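Side-chain contacts in methyltransferase-like protein 13 (Homo sapiens, PDB 5WCJ), which methylates the translation elongation factor eEF1A at its N-terminal glycine and, through a separate domain, at a lysine, with S-adenosylmethionine as methyl donor: residues A[136-139]-A[140-143]; A[167-170]-A[171-174]. All coordinates share one frame; numbering follows the deposited sequence.

Contact 1 of 2, residues A[136-139]-A[140-143]. With SAH (S-adenosyl-L-homocysteine), chain F.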
loop_
_atom_site.group_PDB
_atom_site.type_symbol
_atom_site.label_atom_id
_atom_site.label_comp_id
_atom_site.label_asym_id
_atom_site.label_seq_id
_atom_site.Cartn_x
_atom_site.Cartn_y
_atom_site.Cartn_z
ATOM N N CYS A 136 14.643 -3.947 -1.959
ATOM C CA CYS A 136 13.239 -4.009 -1.549
ATOM C C CYS A 136 12.993 -3.103 -0.338
ATOM O O CYS A 136 13.154 -3.527 0.809
ATOM C CB CYS A 136 12.880 -5.454 -1.246
ATOM S SG CYS A 136 11.127 -5.685 -0.883
ATOM N N PRO A 137 12.649 -1.838 -0.540
ATOM C CA PRO A 137 12.646 -1.144 -1.830
ATOM C C PRO A 137 14.054 -0.661 -2.186
ATOM O O PRO A 137 14.937 -0.655 -1.322
ATOM C CB PRO A 137 11.784 0.069 -1.533
ATOM C CG PRO A 137 12.114 0.397 -0.117
ATOM C CD PRO A 137 12.372 -0.909 0.573
ATOM N N PRO A 138 14.244 -0.208 -3.428
ATOM C CA PRO A 138 15.455 0.564 -3.729
ATOM C C PRO A 138 15.627 1.736 -2.742
ATOM O O PRO A 138 14.639 2.350 -2.324
ATOM C CB PRO A 138 15.196 1.054 -5.165
ATOM C CG PRO A 138 14.229 0.059 -5.727
ATOM C CD PRO A 138 13.341 -0.295 -4.583
ATOM N N PRO A 139 16.871 2.058 -2.349
ATOM C CA PRO A 139 17.078 3.011 -1.245
ATOM C C PRO A 139 16.507 4.406 -1.471
ATOM O O PRO A 139 16.148 5.081 -0.511
ATOM C CB PRO A 139 18.617 3.073 -1.097
ATOM C CG PRO A 139 19.183 2.371 -2.251
ATOM C CD PRO A 139 18.142 1.473 -2.827
ATOM N N ALA A 140 16.390 4.831 -2.730
ATOM C CA ALA A 140 15.822 6.150 -3.013
ATOM C C ALA A 140 14.399 6.319 -2.482
ATOM O O ALA A 140 14.003 7.432 -2.168
ATOM C CB ALA A 140 15.870 6.461 -4.503
ATOM N N PHE A 141 13.642 5.215 -2.373
ATOM C CA PHE A 141 12.250 5.264 -1.917
ATOM C C PHE A 141 12.151 5.583 -0.432
ATOM O O PHE A 141 11.081 5.950 0.033
ATOM C CB PHE A 141 11.518 3.924 -2.172
ATOM C CG PHE A 141 11.076 3.727 -3.586
ATOM C CD1 PHE A 141 11.905 3.137 -4.510
ATOM C CD2 PHE A 141 9.821 4.163 -3.990
ATOM C CE1 PHE A 141 11.485 2.938 -5.823
ATOM C CE2 PHE A 141 9.381 3.984 -5.294
ATOM C CZ PHE A 141 10.211 3.359 -6.222
ATOM N N VAL A 142 13.246 5.408 0.314
ATOM C CA VAL A 142 13.262 5.693 1.766
ATOM C C VAL A 142 14.264 6.794 2.201
ATOM O O VAL A 142 14.527 6.995 3.382
ATOM C CB VAL A 142 13.448 4.399 2.556
ATOM C CG1 VAL A 142 12.242 3.485 2.339
ATOM C CG2 VAL A 142 14.731 3.659 2.195
ATOM N N GLU A 143 14.775 7.524 1.227
ATOM C CA GLU A 143 15.621 8.672 1.464
ATOM C C GLU A 143 14.740 9.830 1.921
ATOM O O GLU A 143 13.598 10.012 1.481
ATOM C CB GLU A 143 16.379 8.964 0.167
ATOM C CG GLU A 143 17.367 10.116 0.209
ATOM C CD GLU A 143 16.722 11.435 -0.090
ATOM O OE1 GLU A 143 15.735 11.455 -0.855
ATOM O OE2 GLU A 143 17.179 12.472 0.467
HETATM C CG SAH F . 6.088 -7.448 -5.766
HETATM S SD SAH F . 7.196 -7.593 -7.196
HETATM C "C5'" SAH F . 8.061 -6.001 -7.223
HETATM C "C4'" SAH F . 7.415 -5.120 -8.273
HETATM O "O4'" SAH F . 8.018 -3.804 -8.204
HETATM C "C3'" SAH F . 7.634 -5.624 -9.712
HETATM O "O3'" SAH F . 6.404 -5.593 -10.428
HETATM C "C2'" SAH F . 8.632 -4.609 -10.281
HETATM O "O2'" SAH F . 8.551 -4.365 -11.681
HETATM C "C1'" SAH F . 8.181 -3.363 -9.532
HETATM N N9 SAH F . 9.140 -2.263 -9.515
HETATM C C8 SAH F . 10.503 -2.349 -9.381
HETATM N N7 SAH F . 11.108 -1.187 -9.319
HETATM C C5 SAH F . 10.073 -0.273 -9.419
HETATM C C6 SAH F . 10.042 1.131 -9.399
HETATM N N6 SAH F . 11.149 1.905 -9.252
HETATM N N1 SAH F . 8.843 1.734 -9.534
HETATM C C2 SAH F . 7.745 0.975 -9.686
HETATM N N3 SAH F . 7.647 -0.358 -9.700
HETATM C C4 SAH F . 8.854 -0.926 -9.554
#
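Two i to i+3 backbone bonds turn the chain here: Phe141 N donates to Pro138 O at 3.0 Å, and Val142 N to Pro139 O. A cis peptide before Pro137 leads into this turn. Of the three consecutive prolines, Pro137 and Pro138 pack their rings on the side chains that follow, while Pro139 contributes its carbonyl to the turn. Phe141 lies alongside Pro138, both side chains pointing the same way, with CD1 of the phenyl ring 3.7 Å from CD of Pro138. Pro138 O, the acceptor of the Phe141 N bond, also faces the ring edge, 3.6 Å from Phe141 CD1. Pro137 meets the same residue at the base of its side chain, its CB 3.9 Å from Phe141 CB, while its CG touches CG1 of Val142, the two side chains crossing at about a right angle. With chi1 at -78°, Phe141 CG is anti to its own carbonyl carbon, and the ring runs out toward the bound S-adenosyl-L-homocysteine. There its CZ comes within 3.5 Å of the adenine amino nitrogen N6, which lies at the ring edge, near the ring plane. Phe123 meets Phe141 edge-to-face, and Leu102 of helix 101-109 also packs on it. Cut back to an alanine, this position would probably leave a gap beside Pro138 and the adenine N6 without its aromatic neighbour. Farther on, Glu143 is the N-cap of helix 144-152, its OE1 accepting from Phe146 N and bonded to Ser145 OG. Phe141's share in the ligand pocket is thus a carbon edge against the adenine, while hydrogen bonds to the ligand come from residues such as Glu73 and Asp100.

Contact 2 of 2, residues A[167-170]-A[171-174]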
loop_
_atom_site.group_PDB
_atom_site.type_symbol
_atom_site.label_atom_id
_atom_site.label_comp_id
_atom_site.label_asym_id
_atom_site.label_seq_id
_atom_site.Cartn_x
_atom_site.Cartn_y
_atom_site.Cartn_z
ATOM N N ARG A 167 19.103 -6.983 4.724
ATOM C CA ARG A 167 19.999 -7.855 5.498
ATOM C C ARG A 167 21.186 -7.115 6.121
ATOM O O ARG A 167 21.717 -7.556 7.137
ATOM C CB ARG A 167 20.495 -9.027 4.638
ATOM C CG ARG A 167 19.399 -10.008 4.241
ATOM C CD ARG A 167 19.954 -11.209 3.480
ATOM N NE ARG A 167 18.872 -12.108 3.072
ATOM C CZ ARG A 167 18.294 -13.010 3.860
ATOM N NH1 ARG A 167 18.679 -13.196 5.126
ATOM N NH2 ARG A 167 17.316 -13.767 3.370
ATOM N N ASP A 168 21.598 -6.006 5.514
ATOM C CA ASP A 168 22.641 -5.136 6.066
ATOM C C ASP A 168 22.054 -4.380 7.256
ATOM O O ASP A 168 21.271 -3.421 7.074
ATOM C CB ASP A 168 23.111 -4.200 4.964
ATOM C CG ASP A 168 24.166 -3.196 5.409
ATOM O OD1 ASP A 168 24.324 -2.911 6.610
ATOM O OD2 ASP A 168 24.816 -2.656 4.502
ATOM N N LEU A 169 22.390 -4.806 8.466
ATOM C CA LEU A 169 21.720 -4.268 9.644
ATOM C C LEU A 169 22.081 -2.819 9.970
ATOM O O LEU A 169 21.245 -2.104 10.526
ATOM C CB LEU A 169 21.887 -5.156 10.864
ATOM C CG LEU A 169 21.278 -6.543 10.696
ATOM C CD1 LEU A 169 21.691 -7.376 11.906
ATOM C CD2 LEU A 169 19.772 -6.556 10.465
ATOM N N GLY A 170 23.283 -2.394 9.631
ATOM C CA GLY A 170 23.671 -0.987 9.757
ATOM C C GLY A 170 22.781 -0.096 8.892
ATOM O O GLY A 170 22.193 0.879 9.373
ATOM N N LEU A 171 22.665 -0.458 7.617
ATOM C CA LEU A 171 21.773 0.234 6.701
ATOM C C LEU A 171 20.340 0.205 7.189
ATOM O O LEU A 171 19.660 1.241 7.144
ATOM C CB LEU A 171 21.872 -0.345 5.290
ATOM C CG LEU A 171 20.980 0.306 4.217
ATOM C CD1 LEU A 171 21.247 1.803 4.135
ATOM C CD2 LEU A 171 21.151 -0.371 2.877
ATOM N N LYS A 172 19.866 -0.956 7.660
ATOM C CA LYS A 172 18.499 -1.069 8.141
ATOM C C LYS A 172 18.175 -0.074 9.269
ATOM O O LYS A 172 17.103 0.531 9.267
ATOM C CB LYS A 172 18.155 -2.503 8.576
ATOM C CG LYS A 172 16.738 -2.630 9.062
ATOM C CD LYS A 172 16.164 -4.025 9.035
ATOM C CE LYS A 172 16.114 -4.641 10.399
ATOM N NZ LYS A 172 15.517 -5.996 10.287
ATOM N N ASP A 173 19.094 0.077 10.225
ATOM C CA ASP A 173 18.931 1.052 11.302
ATOM C C ASP A 173 18.873 2.498 10.786
ATOM O O ASP A 173 18.069 3.274 11.284
ATOM C CB ASP A 173 20.052 0.905 12.348
ATOM C CG ASP A 173 19.865 -0.326 13.265
ATOM O OD1 ASP A 173 18.819 -1.015 13.202
ATOM O OD2 ASP A 173 20.778 -0.600 14.079
ATOM N N SER A 174 19.682 2.837 9.784
ATOM C CA SER A 174 19.640 4.149 9.130
ATOM C C SER A 174 18.302 4.388 8.407
ATOM O O SER A 174 17.698 5.465 8.516
ATOM C CB SER A 174 20.783 4.299 8.126
ATOM O OG SER A 174 22.046 4.155 8.765
#
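Asp168 caps the helix that Leu171 and Lys172 carry on, through one side-chain bond and one backbone bond. The capping bond runs from Leu171 N to Asp168 OD1, 3.1 Å long and almost straight at 178°, although the donor comes from well above the carboxylate plane. With chi1 at 178° the carboxylate swings to the side of Asp168's own carbonyl carbon, which brings OD1 over the first turn, where it takes up one of the N-H groups that lack an earlier carbonyl to bond to. The negative charge at this end probably also interacts favourably with the helix dipole. Ordinary i to i+4 bonds then take over. Lys172 N donates to Asp168 O at 2.9 Å, so Asp168 grips the turn through both its side chain and its backbone. Asp173 N reaches Leu169 O, and Ser174 N reaches Gly170 O at 3.2 Å. That last carbonyl also receives a weak bond from the Ser174 hydroxyl, OG to O 3.3 Å.

Van der Waals contact is lighter. The carboxylate carbon CG of Asp168 sits 3.7 Å from CB of Leu171, the side chains crossing at about a right angle, as the cap folds back over the first turn. Leu169 and Lys172 run side by side, with CD2 of the leucine 4.1 Å from CE of the lysine, near the end of a chain bent at chi3 (104°). The ammonium beyond CE forms a salt bridge with Glu197.

This is the start of helix 169-182, at the surface just after strand 158-164. Leu171 packs on Met134 and Cys166 in the adjoining loops, and the Lys172 bridge ties the helix to strand 197-202.

How the contacts relate
Contact 1 comes first along the chain, in the loop between strand 118-123 and helix 144-152; contact 2 follows strand 158-164, where helix 169-182 begins. Their centres are 12 Å apart and their nearest atoms about 6 Å, so they do not touch, yet both lie on the same side of the domain's centre. The loop residue Met134 touches both, Pro139 in one and Leu171 in the other. Strands 118-123 and 158-164 are neighbours in the Rossmann-type sheet of this C-terminal methyltransferase domain. Contact 1 brings Phe141 to the adenine of the cofactor product, whereas contact 2 starts the surface helix that follows the next strand.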